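Local coordinates for CCMAN5 (PDB 2XSG), which probably hydrolyses alpha-mannosidic linkages as a family 92 glycoside hydrolase, an activity that helps to expose mannose-6-phosphate on yeast-produced human lysosomal enzymes, at residues A414-K419 against A682-F687; L427-Y431 against I471-L477; Y365-A369 against I699-D703; I492-T496 against A552-M557. One frame throughout, in Å; residues are numbered along the deposited sequence.

Interaction 1: residues A414-K419 against A682-F687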
loop_
_atom_site.group_PDB
_atom_site.type_symbol
_atom_site.label_atom_id
_atom_site.label_comp_id
_atom_site.label_asym_id
_atom_site.label_seq_id
_atom_site.Cartn_x
_atom_site.Cartn_y
_atom_site.Cartn_z
ATOM N N ALA A 414 0.490 -18.503 -2.921
ATOM C CA ALA A 414 1.618 -19.352 -3.325
ATOM C C ALA A 414 2.920 -18.922 -2.659
ATOM O O ALA A 414 3.789 -19.749 -2.415
ATOM C CB ALA A 414 1.766 -19.327 -4.835
ATOM N N ASP A 415 3.044 -17.621 -2.384
ATOM C CA ASP A 415 4.210 -17.049 -1.711
ATOM C C ASP A 415 4.391 -17.661 -0.324
ATOM O O ASP A 415 5.500 -18.053 0.041
ATOM C CB ASP A 415 4.080 -15.517 -1.608
ATOM C CG ASP A 415 5.381 -14.839 -1.214
ATOM O OD1 ASP A 415 6.189 -14.533 -2.117
ATOM O OD2 ASP A 415 5.595 -14.607 -0.006
ATOM N N ALA A 416 3.302 -17.743 0.439
ATOM C CA ALA A 416 3.326 -18.387 1.768
ATOM C C ALA A 416 3.580 -19.888 1.668
ATOM O O ALA A 416 4.372 -20.448 2.432
ATOM C CB ALA A 416 2.042 -18.106 2.518
ATOM N N ILE A 417 2.938 -20.551 0.714
ATOM C CA ILE A 417 3.188 -21.977 0.535
ATOM C C ILE A 417 4.651 -22.241 0.162
ATOM O O ILE A 417 5.296 -23.077 0.770
ATOM C CB ILE A 417 2.218 -22.634 -0.484
ATOM C CG1 ILE A 417 0.760 -22.492 -0.011
ATOM C CG2 ILE A 417 2.603 -24.108 -0.693
ATOM C CD1 ILE A 417 -0.313 -22.813 -1.085
ATOM N N ALA A 418 5.189 -21.517 -0.819
ATOM C CA ALA A 418 6.588 -21.740 -1.219
ATOM C C ALA A 418 7.525 -21.485 -0.038
ATOM O O ALA A 418 8.563 -22.149 0.092
ATOM C CB ALA A 418 6.962 -20.873 -2.411
ATOM N N LYS A 419 7.144 -20.540 0.821
ATOM C CA LYS A 419 7.920 -20.191 2.021
ATOM C C LYS A 419 7.715 -21.150 3.206
ATOM O O LYS A 419 8.240 -20.903 4.290
ATOM C CB LYS A 419 7.649 -18.737 2.460
ATOM C CG LYS A 419 8.444 -17.686 1.688
ATOM C CD LYS A 419 8.009 -16.263 2.030
ATOM C CE LYS A 419 8.749 -15.238 1.189
ATOM N NZ LYS A 419 8.321 -15.203 -0.245
ATOM N N ALA A 682 7.894 -13.303 -6.482
ATOM C CA ALA A 682 6.829 -13.483 -5.519
ATOM C C ALA A 682 6.224 -14.839 -5.849
ATOM O O ALA A 682 6.174 -15.234 -7.019
ATOM C CB ALA A 682 5.793 -12.389 -5.664
ATOM N N GLY A 683 5.793 -15.562 -4.828
ATOM C CA GLY A 683 5.301 -16.913 -5.034
ATOM C C GLY A 683 6.421 -17.936 -5.036
ATOM O O GLY A 683 6.224 -19.079 -5.446
ATOM N N SER A 684 7.602 -17.525 -4.599
ATOM C CA SER A 684 8.713 -18.454 -4.360
ATOM C C SER A 684 9.244 -18.160 -2.956
ATOM O O SER A 684 8.699 -17.303 -2.257
ATOM C CB SER A 684 9.823 -18.273 -5.400
ATOM O OG SER A 684 10.636 -17.166 -5.086
ATOM N N SER A 685 10.295 -18.856 -2.546
ATOM C CA SER A 685 10.878 -18.611 -1.235
ATOM C C SER A 685 12.166 -17.798 -1.338
ATOM O O SER A 685 12.887 -17.647 -0.353
ATOM C CB SER A 685 11.121 -19.932 -0.509
ATOM O OG SER A 685 11.975 -20.769 -1.263
ATOM N N GLN A 686 12.443 -17.260 -2.524
ATOM C CA GLN A 686 13.741 -16.582 -2.766
ATOM C C GLN A 686 13.730 -15.045 -2.754
ATOM O O GLN A 686 12.708 -14.408 -3.074
ATOM C CB GLN A 686 14.367 -17.096 -4.060
ATOM C CG GLN A 686 14.884 -18.534 -3.919
ATOM C CD GLN A 686 15.680 -18.991 -5.124
ATOM O OE1 GLN A 686 16.078 -20.156 -5.197
ATOM N NE2 GLN A 686 15.932 -18.087 -6.064
ATOM N N PHE A 687 14.880 -14.471 -2.385
ATOM C CA PHE A 687 15.096 -13.027 -2.427
ATOM C C PHE A 687 16.403 -12.760 -3.123
ATOM O O PHE A 687 17.358 -13.505 -2.921
ATOM C CB PHE A 687 15.085 -12.424 -1.027
ATOM C CG PHE A 687 13.779 -12.601 -0.334
ATOM C CD1 PHE A 687 12.751 -11.695 -0.540
ATOM C CD2 PHE A 687 13.551 -13.704 0.482
ATOM C CE1 PHE A 687 11.527 -11.868 0.062
ATOM C CE2 PHE A 687 12.308 -13.892 1.105
ATOM C CZ PHE A 687 11.305 -12.961 0.897
HETATM O O HOH W 1 9.969 -13.997 -2.477
#
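Lys-419 reaches from the end of helix 409-418 over to the loop that leads into strand 686-689, and its ammonium group meets Ser-684 O. The bond between Lys-419 NZ and Ser-684 O is 2.9 Å long and runs nearly along the C=O axis (161° at the oxygen). The lysine chain is extended until its last torsion, where a bend (chi4 72°) turns the nitrogen back to Asp-415, one helical turn earlier; Lys-419 NZ and Asp-415 OD2 form a salt bridge at 2.8 Å. At the same bend Lys-419 CE rests 3.4 Å from Phe-687 CZ, the two side chains crossing at about a right angle. A water over one face of that ring links NZ to Gln-686 O. With a methionine in place of Lys-419, the buried carboxylate of Asp-415 would probably lose its charged mate and Ser-684 O this donor.

This is a buried seam of the family 92 catalytic domain, where a loop late in the chain lies against a helix more than 260 residues earlier. Asp-415 gathers several donors: OD1 uses its anti lone pair to take the Gly-683 N-H at 2.9 Å, almost straight at 169°, while the hydroxyls of Ser-361 and Tyr-371 hold the carboxylate from other helices. Gly-683 passes so close that its CA lies 3.5 Å from Asp-415 CA, and its backbone angles would jam any CB against the preceding carbonyl. Beyond it, Ala-418 CB packs on Ser-684 CA at 3.6 Å, and Ser-685 CB sits 3.4 Å from Ala-418 O while its hydroxyl bonds to Asp-737.

Interaction 2: residues L427-Y431 against I471-L477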
loop_
_atom_site.group_PDB
_atom_site.type_symbol
_atom_site.label_atom_id
_atom_site.label_comp_id
_atom_site.label_asym_id
_atom_site.label_seq_id
_atom_site.Cartn_x
_atom_site.Cartn_y
_atom_site.Cartn_z
ATOM N N LEU A 427 -8.304 -23.643 2.635
ATOM C CA LEU A 427 -7.620 -23.478 1.344
ATOM C C LEU A 427 -8.339 -24.270 0.251
ATOM O O LEU A 427 -8.492 -23.783 -0.867
ATOM C CB LEU A 427 -6.145 -23.866 1.438
ATOM C CG LEU A 427 -5.257 -23.754 0.193
ATOM C CD1 LEU A 427 -5.107 -22.301 -0.255
ATOM C CD2 LEU A 427 -3.881 -24.401 0.463
ATOM N N ASP A 428 -8.817 -25.472 0.579
ATOM C CA ASP A 428 -9.580 -26.266 -0.397
ATOM C C ASP A 428 -10.804 -25.503 -0.939
ATOM O O ASP A 428 -11.112 -25.611 -2.113
ATOM C CB ASP A 428 -9.967 -27.661 0.150
ATOM C CG ASP A 428 -10.817 -27.602 1.427
ATOM O OD1 ASP A 428 -11.046 -26.510 1.996
ATOM O OD2 ASP A 428 -11.248 -28.678 1.886
ATOM N N GLU A 429 -11.466 -24.728 -0.078
ATOM C CA GLU A 429 -12.604 -23.880 -0.485
ATOM C C GLU A 429 -12.178 -22.650 -1.285
ATOM O O GLU A 429 -12.871 -22.248 -2.227
ATOM C CB GLU A 429 -13.376 -23.361 0.725
ATOM C CG GLU A 429 -14.285 -24.322 1.402
ATOM C CD GLU A 429 -14.999 -23.655 2.549
ATOM O OE1 GLU A 429 -15.871 -22.781 2.292
ATOM O OE2 GLU A 429 -14.665 -23.992 3.709
ATOM N N ALA A 430 -11.075 -22.023 -0.874
ATOM C CA ALA A 430 -10.548 -20.866 -1.578
ATOM C C ALA A 430 -10.196 -21.205 -3.033
ATOM O O ALA A 430 -10.457 -20.424 -3.939
ATOM C CB ALA A 430 -9.313 -20.304 -0.833
ATOM N N TYR A 431 -9.624 -22.390 -3.247
ATOM C CA TYR A 431 -9.088 -22.783 -4.568
ATOM C C TYR A 431 -10.014 -22.575 -5.794
ATOM O O TYR A 431 -9.615 -21.916 -6.741
ATOM C CB TYR A 431 -8.493 -24.200 -4.516
ATOM C CG TYR A 431 -7.817 -24.628 -5.792
ATOM C CD1 TYR A 431 -6.541 -24.185 -6.101
ATOM C CD2 TYR A 431 -8.459 -25.486 -6.690
ATOM C CE1 TYR A 431 -5.913 -24.559 -7.274
ATOM C CE2 TYR A 431 -7.841 -25.876 -7.869
ATOM C CZ TYR A 431 -6.562 -25.401 -8.150
ATOM O OH TYR A 431 -5.931 -25.777 -9.303
ATOM N N ILE A 471 -0.446 -23.702 -5.258
ATOM C CA ILE A 471 -1.621 -24.045 -4.444
ATOM C C ILE A 471 -2.201 -25.419 -4.814
ATOM O O ILE A 471 -2.631 -26.188 -3.933
ATOM C CB ILE A 471 -2.729 -22.964 -4.545
ATOM C CG1 ILE A 471 -2.161 -21.566 -4.234
ATOM C CG2 ILE A 471 -3.907 -23.303 -3.622
ATOM C CD1 ILE A 471 -3.089 -20.374 -4.649
ATOM N N ALA A 472 -2.217 -25.734 -6.103
ATOM C CA ALA A 472 -2.749 -27.041 -6.537
ATOM C C ALA A 472 -1.952 -28.220 -5.941
ATOM O O ALA A 472 -2.544 -29.181 -5.426
ATOM C CB ALA A 472 -2.818 -27.127 -8.079
ATOM N N ASP A 473 -0.619 -28.131 -5.998
ATOM C CA ASP A 473 0.282 -29.169 -5.462
ATOM C C ASP A 473 0.122 -29.297 -3.942
ATOM O O ASP A 473 0.222 -30.385 -3.384
ATOM C CB ASP A 473 1.750 -28.845 -5.797
ATOM C CG ASP A 473 2.200 -29.427 -7.138
ATOM O OD1 ASP A 473 1.690 -30.493 -7.544
ATOM O OD2 ASP A 473 3.081 -28.818 -7.789
ATOM N N GLU A 474 -0.109 -28.169 -3.272
ATOM C CA GLU A 474 -0.326 -28.185 -1.836
ATOM C C GLU A 474 -1.626 -28.896 -1.463
ATOM O O GLU A 474 -1.730 -29.479 -0.378
ATOM C CB GLU A 474 -0.331 -26.766 -1.278
ATOM C CG GLU A 474 -0.439 -26.694 0.230
ATOM C CD GLU A 474 0.825 -27.146 0.961
ATOM O OE1 GLU A 474 1.840 -27.520 0.322
ATOM O OE2 GLU A 474 0.794 -27.108 2.204
ATOM N N LEU A 475 -2.613 -28.835 -2.351
ATOM C CA LEU A 475 -3.908 -29.486 -2.102
ATOM C C LEU A 475 -3.914 -30.922 -2.608
ATOM O O LEU A 475 -4.932 -31.608 -2.529
ATOM C CB LEU A 475 -5.054 -28.696 -2.751
ATOM C CG LEU A 475 -5.371 -27.351 -2.097
ATOM C CD1 LEU A 475 -6.149 -26.420 -3.037
ATOM C CD2 LEU A 475 -6.120 -27.575 -0.791
ATOM N N GLY A 476 -2.769 -31.369 -3.114
ATOM C CA GLY A 476 -2.641 -32.699 -3.702
ATOM C C GLY A 476 -3.285 -32.863 -5.065
ATOM O O GLY A 476 -3.582 -33.978 -5.476
ATOM N N LEU A 477 -3.505 -31.757 -5.777
ATOM C CA LEU A 477 -4.076 -31.808 -7.127
ATOM C C LEU A 477 -2.937 -31.811 -8.152
ATOM O O LEU A 477 -2.755 -30.848 -8.924
ATOM C CB LEU A 477 -5.074 -30.658 -7.355
ATOM C CG LEU A 477 -6.192 -30.463 -6.315
ATOM C CD1 LEU A 477 -6.926 -29.142 -6.509
ATOM C CD2 LEU A 477 -7.195 -31.626 -6.316
#
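Tyr-431 and Leu-475 form the tight part of this contact: Leu-475 CD1 wedges in beside the tyrosine root, 3.6 Å from Tyr-431 CB. With CG anti to the backbone N (chi1 -175°), the Tyr-431 ring is sent across to the end of helix 455-474, where Ile-471 CG2 meets Tyr-431 CD1 at 3.7 Å; Leu-477 CD1, from the turn beyond, points back against the tyrosine and meets Tyr-431 CE2 at 3.7 Å. Its hydroxyl lies 3.6 Å from Ala-472 CB and is hydrogen-bonded to Glu-480. Trimming this ring to an alanine is likely to open a gap among Ile-471, Leu-475 and Leu-477 and to cost Glu-480 this partner. Ile-471 CG2 also touches Leu-427 CD1, at 3.7 Å.

Toward solvent Leu-475 CD2 still lies 3.7 Å from Asp-428 N, but Leu-427 CD2 comes no nearer than 4.1 Å to Glu-474 CG; both acidic residues are exposed, and no hydrogen bond spans the two segments. Gly-476, with positive phi, closes helix 455-474 in a Schellman motif, after which Leu-477 takes the N-cap position of helix 478-495. Apolar packing of this kind between helices of the catalytic domain is consistent with the (alpha/alpha)6 barrel expected of family 92.

Interaction 3: residues Y365-A369 against I699-D703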
loop_
_atom_site.group_PDB
_atom_site.type_symbol
_atom_site.label_atom_id
_atom_site.label_comp_id
_atom_site.label_asym_id
_atom_site.label_seq_id
_atom_site.Cartn_x
_atom_site.Cartn_y
_atom_site.Cartn_z
ATOM N N TYR A 365 9.373 -11.410 5.652
ATOM C CA TYR A 365 10.644 -11.459 6.391
ATOM C C TYR A 365 10.814 -10.384 7.475
ATOM O O TYR A 365 11.769 -10.428 8.262
ATOM C CB TYR A 365 11.867 -11.635 5.466
ATOM C CG TYR A 365 12.346 -10.437 4.663
ATOM C CD1 TYR A 365 12.829 -9.297 5.290
ATOM C CD2 TYR A 365 12.395 -10.490 3.261
ATOM C CE1 TYR A 365 13.307 -8.215 4.546
ATOM C CE2 TYR A 365 12.882 -9.433 2.511
ATOM C CZ TYR A 365 13.334 -8.285 3.169
ATOM O OH TYR A 365 13.818 -7.217 2.441
ATOM N N ILE A 366 9.864 -9.448 7.548
ATOM C CA ILE A 366 9.905 -8.415 8.581
ATOM C C ILE A 366 8.985 -8.749 9.769
ATOM O O ILE A 366 9.386 -8.578 10.924
ATOM C CB ILE A 366 9.671 -7.004 7.994
ATOM C CG1 ILE A 366 10.927 -6.587 7.205
ATOM C CG2 ILE A 366 9.409 -5.968 9.110
ATOM C CD1 ILE A 366 10.748 -5.402 6.320
ATOM N N ASP A 367 7.783 -9.252 9.471
ATOM C CA ASP A 367 6.809 -9.643 10.485
ATOM C C ASP A 367 6.087 -10.920 10.044
ATOM O O ASP A 367 4.965 -10.860 9.522
ATOM C CB ASP A 367 5.816 -8.505 10.735
ATOM C CG ASP A 367 4.952 -8.731 11.969
ATOM O OD1 ASP A 367 4.871 -9.870 12.484
ATOM O OD2 ASP A 367 4.348 -7.744 12.427
ATOM N N PRO A 368 6.746 -12.085 10.226
ATOM C CA PRO A 368 6.184 -13.347 9.704
ATOM C C PRO A 368 4.758 -13.664 10.196
ATOM O O PRO A 368 3.922 -14.122 9.395
ATOM C CB PRO A 368 7.200 -14.404 10.178
ATOM C CG PRO A 368 8.490 -13.649 10.299
ATOM C CD PRO A 368 8.076 -12.284 10.830
ATOM N N ALA A 369 4.480 -13.397 11.481
ATOM C CA ALA A 369 3.164 -13.682 12.089
ATOM C C ALA A 369 2.056 -12.847 11.463
ATOM O O ALA A 369 0.953 -13.342 11.232
ATOM C CB ALA A 369 3.194 -13.427 13.595
ATOM N N ILE A 699 16.858 -7.547 12.005
ATOM C CA ILE A 699 15.444 -7.872 12.128
ATOM C C ILE A 699 15.281 -8.867 13.268
ATOM O O ILE A 699 15.789 -9.988 13.188
ATOM C CB ILE A 699 14.851 -8.452 10.816
ATOM C CG1 ILE A 699 15.117 -7.502 9.632
ATOM C CG2 ILE A 699 13.335 -8.730 11.002
ATOM C CD1 ILE A 699 14.816 -8.139 8.206
ATOM N N THR A 700 14.594 -8.436 14.332
ATOM C CA THR A 700 14.346 -9.267 15.519
ATOM C C THR A 700 12.962 -9.903 15.437
ATOM O O THR A 700 11.963 -9.204 15.279
ATOM C CB THR A 700 14.481 -8.436 16.809
ATOM O OG1 THR A 700 15.744 -7.742 16.797
ATOM C CG2 THR A 700 14.374 -9.315 18.054
ATOM N N TYR A 701 12.926 -11.233 15.492
ATOM C CA TYR A 701 11.680 -11.993 15.429
ATOM C C TYR A 701 11.048 -12.196 16.811
ATOM O O TYR A 701 11.679 -11.928 17.831
ATOM C CB TYR A 701 11.902 -13.313 14.668
ATOM C CG TYR A 701 12.407 -13.007 13.282
ATOM C CD1 TYR A 701 11.588 -12.359 12.365
ATOM C CD2 TYR A 701 13.735 -13.279 12.914
ATOM C CE1 TYR A 701 12.047 -12.040 11.103
ATOM C CE2 TYR A 701 14.210 -12.961 11.650
ATOM C CZ TYR A 701 13.356 -12.341 10.750
ATOM O OH TYR A 701 13.793 -12.008 9.507
ATOM N N ASP A 702 9.800 -12.652 16.836
ATOM C CA ASP A 702 9.028 -12.729 18.077
ATOM C C ASP A 702 9.687 -13.569 19.168
ATOM O O ASP A 702 9.472 -13.305 20.340
ATOM C CB ASP A 702 7.591 -13.194 17.804
ATOM C CG ASP A 702 6.808 -12.187 16.944
ATOM O OD1 ASP A 702 7.137 -10.981 17.006
ATOM O OD2 ASP A 702 5.882 -12.591 16.203
ATOM N N ASP A 703 10.481 -14.569 18.793
ATOM C CA ASP A 703 11.188 -15.371 19.791
ATOM C C ASP A 703 12.522 -14.776 20.267
ATOM O O ASP A 703 13.195 -15.354 21.126
ATOM C CB ASP A 703 11.384 -16.810 19.321
ATOM C CG ASP A 703 12.212 -16.922 18.045
ATOM O OD1 ASP A 703 12.809 -15.922 17.579
ATOM O OD2 ASP A 703 12.241 -18.039 17.494
HETATM O O HOH W 2 9.803 -9.423 13.493
HETATM O O HOH W 3 6.243 -11.709 13.593
#
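Tyr-701 points its ring at the joint between helices 353-366 and 368-387, where it meets Pro-368 and the carbonyl of Tyr-365. From CB the chain turns with CG anti to the carbonyl carbon (chi1 -58°), bringing one long side of the ring to the joint. CD1 comes first: it lies 3.8 Å from Pro-368 CD, the proline crossing the tyrosine at about a right angle. Next along, Tyr-701 CE1 is 3.3 Å from Tyr-365 O, which sits at the ring edge and in its plane. At the tip, Tyr-701 OH donates to Tyr-365 O at 2.9 Å, in the plane of that carbonyl, with a C=O...O angle of 148°.

Here the helical part of the catalytic domain meets the end of strand 696-700, a member of a mixed sheet late in the chain; Val-741 and Val-742 of helix 738-742 also touch the Tyr-701 side chain. Ile-699 packs on Tyr-365 instead, with CG2 3.6 Å from Tyr-365 O and its CD1 3.7 Å from Tyr-365 CD1.

On the wetter side two waters do the joining. One donates to both Ile-366 O and Thr-700 O. The other links Asp-367 OD1, the Ala-369 N-H and Asp-702 OD2, lying between two carboxylates whose nearest oxygens, Asp-367 OD1 and Asp-702 OD2, are 4.7 Å apart; the salt bridge from Asp-702 OD1 to Arg-292 probably eases that like-charge pairing.

Interaction 4: residues I492-T496 against A552-M557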
loop_
_atom_site.group_PDB
_atom_site.type_symbol
_atom_site.label_atom_id
_atom_site.label_comp_id
_atom_site.label_asym_id
_atom_site.label_seq_id
_atom_site.Cartn_x
_atom_site.Cartn_y
_atom_site.Cartn_z
ATOM N N ILE A 492 5.742 -16.768 -22.231
ATOM C CA ILE A 492 7.169 -16.646 -22.578
ATOM C C ILE A 492 7.492 -17.276 -23.943
ATOM O O ILE A 492 8.124 -16.652 -24.788
ATOM C CB ILE A 492 8.099 -17.215 -21.478
ATOM C CG1 ILE A 492 8.107 -16.298 -20.244
ATOM C CG2 ILE A 492 9.535 -17.353 -21.990
ATOM C CD1 ILE A 492 8.547 -17.006 -18.977
ATOM N N GLU A 493 7.055 -18.506 -24.156
ATOM C CA GLU A 493 7.403 -19.222 -25.382
ATOM C C GLU A 493 6.753 -18.606 -26.613
ATOM O O GLU A 493 7.405 -18.449 -27.641
ATOM C CB GLU A 493 6.998 -20.690 -25.258
ATOM C CG GLU A 493 7.385 -21.577 -26.430
ATOM C CD GLU A 493 6.407 -22.728 -26.594
ATOM O OE1 GLU A 493 5.724 -23.077 -25.599
ATOM O OE2 GLU A 493 6.313 -23.271 -27.720
ATOM N N LYS A 494 5.482 -18.231 -26.488
ATOM C CA LYS A 494 4.667 -17.846 -27.637
ATOM C C LYS A 494 4.649 -16.345 -27.956
ATOM O O LYS A 494 4.318 -15.967 -29.081
ATOM C CB LYS A 494 3.218 -18.348 -27.466
ATOM C CG LYS A 494 3.065 -19.860 -27.274
ATOM C CD LYS A 494 2.889 -20.561 -28.621
ATOM C CE LYS A 494 2.374 -21.989 -28.447
ATOM N NZ LYS A 494 3.464 -22.964 -28.154
ATOM N N LEU A 495 4.973 -15.495 -26.976
ATOM C CA LEU A 495 4.938 -14.044 -27.216
ATOM C C LEU A 495 6.294 -13.334 -27.253
ATOM O O LEU A 495 6.342 -12.129 -27.478
ATOM C CB LEU A 495 3.975 -13.335 -26.242
ATOM C CG LEU A 495 2.510 -13.765 -26.302
ATOM C CD1 LEU A 495 1.690 -12.963 -25.306
ATOM C CD2 LEU A 495 1.960 -13.593 -27.704
ATOM N N THR A 496 7.390 -14.055 -27.027
ATOM C CA THR A 496 8.715 -13.423 -27.106
ATOM C C THR A 496 9.161 -13.490 -28.558
ATOM O O THR A 496 9.604 -14.529 -29.030
ATOM C CB THR A 496 9.768 -14.105 -26.198
ATOM O OG1 THR A 496 9.281 -14.214 -24.857
ATOM C CG2 THR A 496 11.082 -13.324 -26.198
ATOM N N ALA A 552 13.645 -19.565 -18.735
ATOM C CA ALA A 552 12.921 -19.721 -19.989
ATOM C C ALA A 552 12.869 -18.380 -20.724
ATOM O O ALA A 552 12.940 -18.337 -21.942
ATOM C CB ALA A 552 11.508 -20.264 -19.745
ATOM N N LEU A 553 12.751 -17.282 -19.977
ATOM C CA LEU A 553 12.725 -15.970 -20.606
ATOM C C LEU A 553 14.061 -15.677 -21.284
ATOM O O LEU A 553 14.073 -15.236 -22.433
ATOM C CB LEU A 553 12.351 -14.870 -19.617
ATOM C CG LEU A 553 12.017 -13.505 -20.216
ATOM C CD1 LEU A 553 10.730 -13.613 -21.012
ATOM C CD2 LEU A 553 11.825 -12.490 -19.114
ATOM N N VAL A 554 15.171 -15.958 -20.600
ATOM C CA VAL A 554 16.517 -15.773 -21.197
ATOM C C VAL A 554 16.647 -16.556 -22.520
ATOM O O VAL A 554 17.065 -15.998 -23.522
ATOM C CB VAL A 554 17.686 -16.082 -20.178
ATOM C CG1 VAL A 554 19.057 -16.133 -20.853
ATOM C CG2 VAL A 554 17.727 -15.032 -19.061
ATOM N N GLU A 555 16.261 -17.828 -22.513
ATOM C CA GLU A 555 16.225 -18.659 -23.736
ATOM C C GLU A 555 15.320 -18.100 -24.840
ATOM O O GLU A 555 15.731 -18.020 -25.994
ATOM C CB GLU A 555 15.850 -20.118 -23.414
ATOM C CG GLU A 555 15.398 -20.931 -24.651
ATOM C CD GLU A 555 15.636 -22.459 -24.544
ATOM O OE1 GLU A 555 16.352 -22.901 -23.618
ATOM O OE2 GLU A 555 15.112 -23.218 -25.405
ATOM N N ALA A 556 14.102 -17.702 -24.490
ATOM C CA ALA A 556 13.180 -17.171 -25.489
ATOM C C ALA A 556 13.690 -15.863 -26.096
ATOM O O ALA A 556 13.355 -15.539 -27.234
ATOM C CB ALA A 556 11.779 -16.984 -24.890
ATOM N N MET A 557 14.494 -15.127 -25.321
ATOM C CA MET A 557 15.113 -13.873 -25.740
ATOM C C MET A 557 16.242 -14.087 -26.745
ATOM O O MET A 557 16.672 -13.140 -27.420
ATOM C CB MET A 557 15.685 -13.127 -24.525
ATOM C CG MET A 557 14.656 -12.447 -23.621
ATOM S SD MET A 557 15.450 -11.437 -22.345
ATOM C CE MET A 557 15.924 -9.966 -23.270
HETATM O O HOH W 4 11.364 -16.608 -28.811
#
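The segments 492-496 and 552-557 run side by side in the same sense and close together, with Ile-492 CA 5.9 Å from Leu-553 CA and Thr-496 CA 6.0 Å from Ala-556 CA. Ile-492 fills the gap at one end. Its CG2 branch settles between the two alanines, 3.7 Å from Ala-556 CB and 3.5 Å from Ala-552 O, while the CG1 branch meets Leu-553 CD1 at 3.8 Å, those two side chains crossing at about a right angle.

Ala-552 and Ala-556, four residues apart on helix 550-556, give the small-xxx-small spacing that lets helices pack closely; here it brings that short helix against helix 478-495 in the catalytic domain.

At the other end Thr-496 turns its two branches to different tasks. With OG1 anti to the carbonyl carbon (chi1 -52°), the hydroxyl folds back to donate to Ile-492 O at 2.7 Å, in the plane of that carbonyl and on a lone pair. Its methyl faces the neighbour instead, with CG2 3.3 Å from Ala-556 O. No direct hydrogen bond joins the two segments; a water donates to both Thr-496 O and Ala-556 O.

Interactions 1, 2 and 3 form a connected row. Between 1 and 2 the joint is Ile-417, whose CD1 lies 3.8 Å from Ile-471 CA. Between 1 and 3 it is an edge-to-face ring pair, with Phe-687 CE1 3.6 Å from Tyr-365 CD2. Interactions 2 and 3 do not touch, their nearest atoms being about 15 Å apart. Interaction 4 stands apart, about 12 Å from interaction 1 between nearest atoms, though helix 478-495, which carries one of its segments, follows directly on helix 455-474 of interaction 2. Along the chain, interaction 3 encloses interaction 1, which encloses both 2 and 4. The calcium ligands Asn-588, Glu-589 and Asp-662 belong to none of the four contacts.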